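Local coordinates for aminoglycoside phosphotransferase (Mycobacterium smegmatis, PDB 6EF6), which phosphorylates (S)-1-amino-2-propanol as the kinase of the aminoacetone utilization microcompartment, at residues F147-H158 against W281-R292. Residues are numbered along the deposited sequence; the frame is centred on the assembly and turned at random. Where two conformers were deposited one is given.
Sequences FQTLGRITASLH and WQESWVAGYRSR. With ACT (acetate ion), chain F.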
loop_
_atom_site.group_PDB
_atom_site.type_symbol
_atom_site.label_atom_id
_atom_site.label_comp_id
_atom_site.label_asym_id
_atom_site.label_seq_id
_atom_site.Cartn_x
_atom_site.Cartn_y
_atom_site.Cartn_z
ATOM N N PHE A 147 12.231 -7.645 7.088
ATOM C CA PHE A 147 12.355 -7.066 5.757
ATOM C C PHE A 147 12.652 -8.111 4.688
ATOM O O PHE A 147 12.226 -7.947 3.536
ATOM C CB PHE A 147 13.366 -5.921 5.690
ATOM C CG PHE A 147 12.817 -4.628 6.245
ATOM C CD1 PHE A 147 11.967 -3.862 5.444
ATOM C CD2 PHE A 147 13.097 -4.206 7.521
ATOM C CE1 PHE A 147 11.415 -2.717 5.927
ATOM C CE2 PHE A 147 12.555 -3.016 8.004
ATOM C CZ PHE A 147 11.723 -2.275 7.199
ATOM N N GLN A 148 13.474 -9.110 4.983
ATOM C CA GLN A 148 13.796 -10.123 3.987
ATOM C C GLN A 148 12.555 -10.865 3.529
ATOM O O GLN A 148 12.403 -11.121 2.323
ATOM C CB GLN A 148 14.844 -11.077 4.550
ATOM C CG GLN A 148 15.281 -12.095 3.513
ATOM C CD GLN A 148 16.455 -12.941 3.950
ATOM O OE1 GLN A 148 17.263 -12.565 4.826
ATOM N NE2 GLN A 148 16.647 -14.036 3.290
ATOM N N THR A 149 11.701 -11.283 4.455
ATOM C CA THR A 149 10.475 -11.980 4.104
ATOM C C THR A 149 9.576 -11.081 3.270
ATOM O O THR A 149 9.002 -11.531 2.269
ATOM C CB THR A 149 9.767 -12.392 5.394
ATOM O OG1 THR A 149 10.653 -13.261 6.112
ATOM C CG2 THR A 149 8.486 -13.143 5.141
ATOM N N LEU A 150 9.508 -9.798 3.609
ATOM C CA LEU A 150 8.729 -8.859 2.808
ATOM C C LEU A 150 9.272 -8.766 1.389
ATOM O O LEU A 150 8.492 -8.782 0.415
ATOM C CB LEU A 150 8.712 -7.508 3.527
ATOM C CG LEU A 150 8.018 -6.363 2.779
ATOM C CD1 LEU A 150 6.560 -6.673 2.493
ATOM C CD2 LEU A 150 8.122 -5.106 3.677
ATOM N N GLY A 151 10.587 -8.683 1.232
ATOM C CA GLY A 151 11.180 -8.662 -0.091
ATOM C C GLY A 151 10.866 -9.903 -0.900
ATOM O O GLY A 151 10.603 -9.818 -2.104
ATOM N N ARG A 152 10.955 -11.083 -0.279
ATOM C CA ARG A 152 10.689 -12.318 -0.996
ATOM C C ARG A 152 9.239 -12.363 -1.478
ATOM O O ARG A 152 8.968 -12.775 -2.620
ATOM C CB ARG A 152 10.989 -13.474 -0.054
ATOM C CG ARG A 152 10.836 -14.825 -0.726
ATOM C CD ARG A 152 10.911 -15.977 0.265
ATOM N NE ARG A 152 9.694 -16.097 1.073
ATOM C CZ ARG A 152 9.648 -16.092 2.405
ATOM N NH1 ARG A 152 10.753 -15.930 3.127
ATOM N NH2 ARG A 152 8.479 -16.243 3.018
ATOM N N ILE A 153 8.300 -11.977 -0.627
ATOM C CA ILE A 153 6.878 -11.980 -1.014
ATOM C C ILE A 153 6.606 -10.944 -2.108
ATOM O O ILE A 153 5.862 -11.222 -3.084
ATOM C CB ILE A 153 6.000 -11.797 0.231
ATOM C CG1 ILE A 153 6.122 -13.044 1.104
ATOM C CG2 ILE A 153 4.506 -11.476 -0.171
ATOM C CD1 ILE A 153 5.508 -12.914 2.497
ATOM N N THR A 154 7.273 -9.794 -2.030
ATOM C CA THR A 154 7.129 -8.793 -3.087
ATOM C C THR A 154 7.584 -9.353 -4.429
ATOM O O THR A 154 6.912 -9.172 -5.464
ATOM C CB THR A 154 7.918 -7.533 -2.724
ATOM O OG1 THR A 154 7.457 -6.982 -1.496
ATOM C CG2 THR A 154 7.730 -6.478 -3.835
ATOM N N ALA A 155 8.735 -10.045 -4.471
ATOM C CA ALA A 155 9.204 -10.662 -5.702
ATOM C C ALA A 155 8.171 -11.624 -6.253
ATOM O O ALA A 155 7.974 -11.710 -7.464
ATOM C CB ALA A 155 10.529 -11.373 -5.449
ATOM N N SER A 156 7.529 -12.398 -5.395
ATOM C CA SER A 156 6.503 -13.314 -5.887
ATOM C C SER A 156 5.314 -12.568 -6.477
ATOM O O SER A 156 4.720 -13.046 -7.452
ATOM C CB SER A 156 6.006 -14.185 -4.752
ATOM O OG SER A 156 7.055 -15.038 -4.330
ATOM N N LEU A 157 4.923 -11.432 -5.888
ATOM C CA LEU A 157 3.858 -10.618 -6.479
ATOM C C LEU A 157 4.281 -10.057 -7.817
ATOM O O LEU A 157 3.468 -10.002 -8.752
ATOM C CB LEU A 157 3.478 -9.484 -5.523
ATOM C CG LEU A 157 2.675 -9.921 -4.297
ATOM C CD1 LEU A 157 2.589 -8.793 -3.283
ATOM C CD2 LEU A 157 1.260 -10.387 -4.679
ATOM N N HIS A 158 5.522 -9.628 -7.958
ATOM C CA HIS A 158 5.997 -9.135 -9.225
ATOM C C HIS A 158 6.021 -10.240 -10.270
ATOM O O HIS A 158 5.659 -10.022 -11.443
ATOM C CB HIS A 158 7.377 -8.537 -9.067
ATOM C CG HIS A 158 7.388 -7.297 -8.259
ATOM N ND1 HIS A 158 8.558 -6.647 -7.951
ATOM C CD2 HIS A 158 6.386 -6.540 -7.765
ATOM C CE1 HIS A 158 8.288 -5.565 -7.254
ATOM N NE2 HIS A 158 6.978 -5.467 -7.112
ATOM N N TRP A 281 18.081 -2.572 6.212
ATOM C CA TRP A 281 16.774 -3.028 5.792
ATOM C C TRP A 281 16.745 -3.278 4.298
ATOM O O TRP A 281 16.174 -4.281 3.815
ATOM C CB TRP A 281 15.740 -1.969 6.156
ATOM C CG TRP A 281 15.579 -1.758 7.650
ATOM C CD1 TRP A 281 15.937 -2.601 8.658
ATOM C CD2 TRP A 281 14.927 -0.652 8.277
ATOM N NE1 TRP A 281 15.562 -2.077 9.867
ATOM C CE2 TRP A 281 14.925 -0.888 9.653
ATOM C CE3 TRP A 281 14.321 0.494 7.777
ATOM C CZ2 TRP A 281 14.389 0.023 10.582
ATOM C CZ3 TRP A 281 13.787 1.404 8.699
ATOM C CH2 TRP A 281 13.803 1.127 10.072
ATOM N N GLN A 282 17.342 -2.368 3.523
ATOM C CA GLN A 282 17.421 -2.564 2.083
ATOM C C GLN A 282 18.167 -3.861 1.754
ATOM O O GLN A 282 17.711 -4.637 0.897
ATOM C CB GLN A 282 18.111 -1.365 1.441
ATOM C CG GLN A 282 18.102 -1.455 -0.080
ATOM C CD GLN A 282 18.753 -0.295 -0.795
ATOM O OE1 GLN A 282 19.679 -0.479 -1.600
ATOM N NE2 GLN A 282 18.255 0.853 -0.547
ATOM N N GLU A 283 19.321 -4.088 2.355
ATOM C CA GLU A 283 20.088 -5.291 2.033
ATOM C C GLU A 283 19.285 -6.546 2.379
ATOM O O GLU A 283 19.307 -7.508 1.618
ATOM C CB GLU A 283 21.445 -5.311 2.733
ATOM C CG GLU A 283 22.370 -4.225 2.195
ATOM C CD GLU A 283 23.858 -4.367 2.579
ATOM O OE1 GLU A 283 24.325 -5.479 2.882
ATOM O OE2 GLU A 283 24.571 -3.336 2.559
ATOM N N SER A 284 18.535 -6.537 3.475
ATOM C CA SER A 284 17.741 -7.704 3.831
ATOM C C SER A 284 16.630 -7.911 2.822
ATOM O O SER A 284 16.384 -9.030 2.364
ATOM C CB SER A 284 17.174 -7.524 5.241
ATOM O OG SER A 284 18.197 -7.427 6.202
ATOM N N TRP A 285 15.911 -6.829 2.481
ATOM C CA TRP A 285 14.827 -6.917 1.503
ATOM C C TRP A 285 15.330 -7.418 0.162
ATOM O O TRP A 285 14.714 -8.277 -0.443
ATOM C CB TRP A 285 14.205 -5.520 1.366
ATOM C CG TRP A 285 12.916 -5.386 0.610
ATOM C CD1 TRP A 285 11.642 -5.327 1.161
ATOM C CD2 TRP A 285 12.757 -5.295 -0.808
ATOM N NE1 TRP A 285 10.701 -5.147 0.153
ATOM C CE2 TRP A 285 11.354 -5.127 -1.057
ATOM C CE3 TRP A 285 13.646 -5.259 -1.895
ATOM C CZ2 TRP A 285 10.848 -4.933 -2.333
ATOM C CZ3 TRP A 285 13.121 -5.077 -3.180
ATOM C CH2 TRP A 285 11.745 -4.915 -3.376
ATOM N N VAL A 286 16.446 -6.877 -0.297
ATOM C CA VAL A 286 17.026 -7.306 -1.569
ATOM C C VAL A 286 17.424 -8.779 -1.564
ATOM O O VAL A 286 17.244 -9.494 -2.554
ATOM C CB VAL A 286 18.199 -6.388 -1.926
ATOM C CG1 VAL A 286 19.039 -6.996 -3.045
ATOM C CG2 VAL A 286 17.680 -4.989 -2.313
ATOM N N ALA A 287 18.020 -9.267 -0.458
ATOM C CA ALA A 287 18.368 -10.683 -0.365
ATOM C C ALA A 287 17.132 -11.564 -0.479
ATOM O O ALA A 287 17.137 -12.595 -1.165
ATOM C CB ALA A 287 19.084 -10.965 0.962
ATOM N N GLY A 288 16.030 -11.141 0.150
ATOM C CA GLY A 288 14.785 -11.905 0.045
ATOM C C GLY A 288 14.199 -11.854 -1.357
ATOM O O GLY A 288 13.814 -12.882 -1.932
ATOM N N TYR A 289 14.192 -10.666 -1.954
ATOM C CA TYR A 289 13.679 -10.492 -3.312
ATOM C C TYR A 289 14.421 -11.374 -4.293
ATOM O O TYR A 289 13.807 -12.157 -5.060
ATOM C CB TYR A 289 13.797 -9.019 -3.706
ATOM C CG TYR A 289 13.031 -8.685 -4.961
ATOM C CD1 TYR A 289 13.506 -9.006 -6.193
ATOM C CD2 TYR A 289 11.824 -8.028 -4.893
ATOM C CE1 TYR A 289 12.812 -8.690 -7.369
ATOM C CE2 TYR A 289 11.106 -7.739 -6.047
ATOM C CZ TYR A 289 11.613 -8.082 -7.253
ATOM O OH TYR A 289 10.941 -7.800 -8.454
ATOM N N ARG A 290 15.771 -11.317 -4.249
ATOM C CA ARG A 290 16.572 -12.048 -5.213
ATOM C C ARG A 290 16.457 -13.550 -5.053
ATOM O O ARG A 290 16.785 -14.281 -5.988
ATOM C CB ARG A 290 18.046 -11.604 -5.099
ATOM C CG ARG A 290 18.309 -10.227 -5.661
ATOM C CD ARG A 290 19.792 -9.816 -5.535
ATOM N NE ARG A 290 20.027 -8.551 -6.255
ATOM C CZ ARG A 290 20.936 -7.641 -5.945
ATOM N NH1 ARG A 290 21.702 -7.763 -4.877
ATOM N NH2 ARG A 290 21.061 -6.568 -6.721
ATOM N N SER A 291 15.974 -14.050 -3.919
ATOM C CA SER A 291 15.732 -15.474 -3.739
ATOM C C SER A 291 14.620 -15.980 -4.658
ATOM O O SER A 291 14.553 -17.193 -4.905
ATOM C CB SER A 291 15.446 -15.814 -2.273
ATOM O OG SER A 291 14.096 -15.580 -1.899
ATOM N N ARG A 292 13.761 -15.091 -5.143
ATOM C CA ARG A 292 12.636 -15.451 -6.010
ATOM C C ARG A 292 12.677 -14.827 -7.389
ATOM O O ARG A 292 12.171 -15.457 -8.333
ATOM C CB ARG A 292 11.305 -15.038 -5.343
ATOM C CG ARG A 292 10.951 -15.849 -4.145
ATOM C CD ARG A 292 10.521 -17.261 -4.507
ATOM N NE ARG A 292 10.552 -18.133 -3.332
ATOM C CZ ARG A 292 9.552 -18.287 -2.469
ATOM N NH1 ARG A 292 8.407 -17.636 -2.622
ATOM N NH2 ARG A 292 9.706 -19.106 -1.439
HETATM C C ACT F . 9.322 -15.838 7.703
HETATM O O ACT F . 8.313 -16.490 8.102
HETATM O OXT ACT F . 9.668 -14.663 7.998
HETATM C CH3 ACT F . 10.274 -16.569 6.716
HETATM O O HOH W 1 7.968 -4.484 -0.272
#
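W285 and Y289 both hold CG anti to the backbone N (chi1 near -169° in both), which brings their rings against helix 147-158, W285 against G151 and Y289 against A155. G151 CA sits 3.5 Å from the centroid of the W285 five-membered ring, over its face. A155 CB stands over the centre of the Y289 ring, 3.6 Å from its centroid. Y289 is a knob in the hole formed by G151, T154, A155 and H158. The hydroxyl ends at the edge of the H158 ring: Y289 OH and H158 ND1 share a nearly straight hydrogen bond of 2.7 Å, in the plane of the imidazole. D264 holds H158 NE2, so both ring nitrogens are engaged. The two helices belong to the helical C-terminal lobe of the kinase-like phosphotransferase fold. They run at 40° with axes only 6.4 Å apart. Glycines G151 and G288 permit this, since a CB would run into W285 O from G151 and into Q148 O from G288. CA-H...O contacts follow, such as G288 CA to Q148 O at 3.4 Å. At the N-terminal ends of the two segments, F147 and the five-membered ring of W281 form an offset stack with planes at 25°. A water joins W285 NE1 to T154 OG1. On the outer side, R292 NH1 makes a weak bond to S156 OG, 3.4 Å away. R292 NH1 also forms a salt bridge with D96.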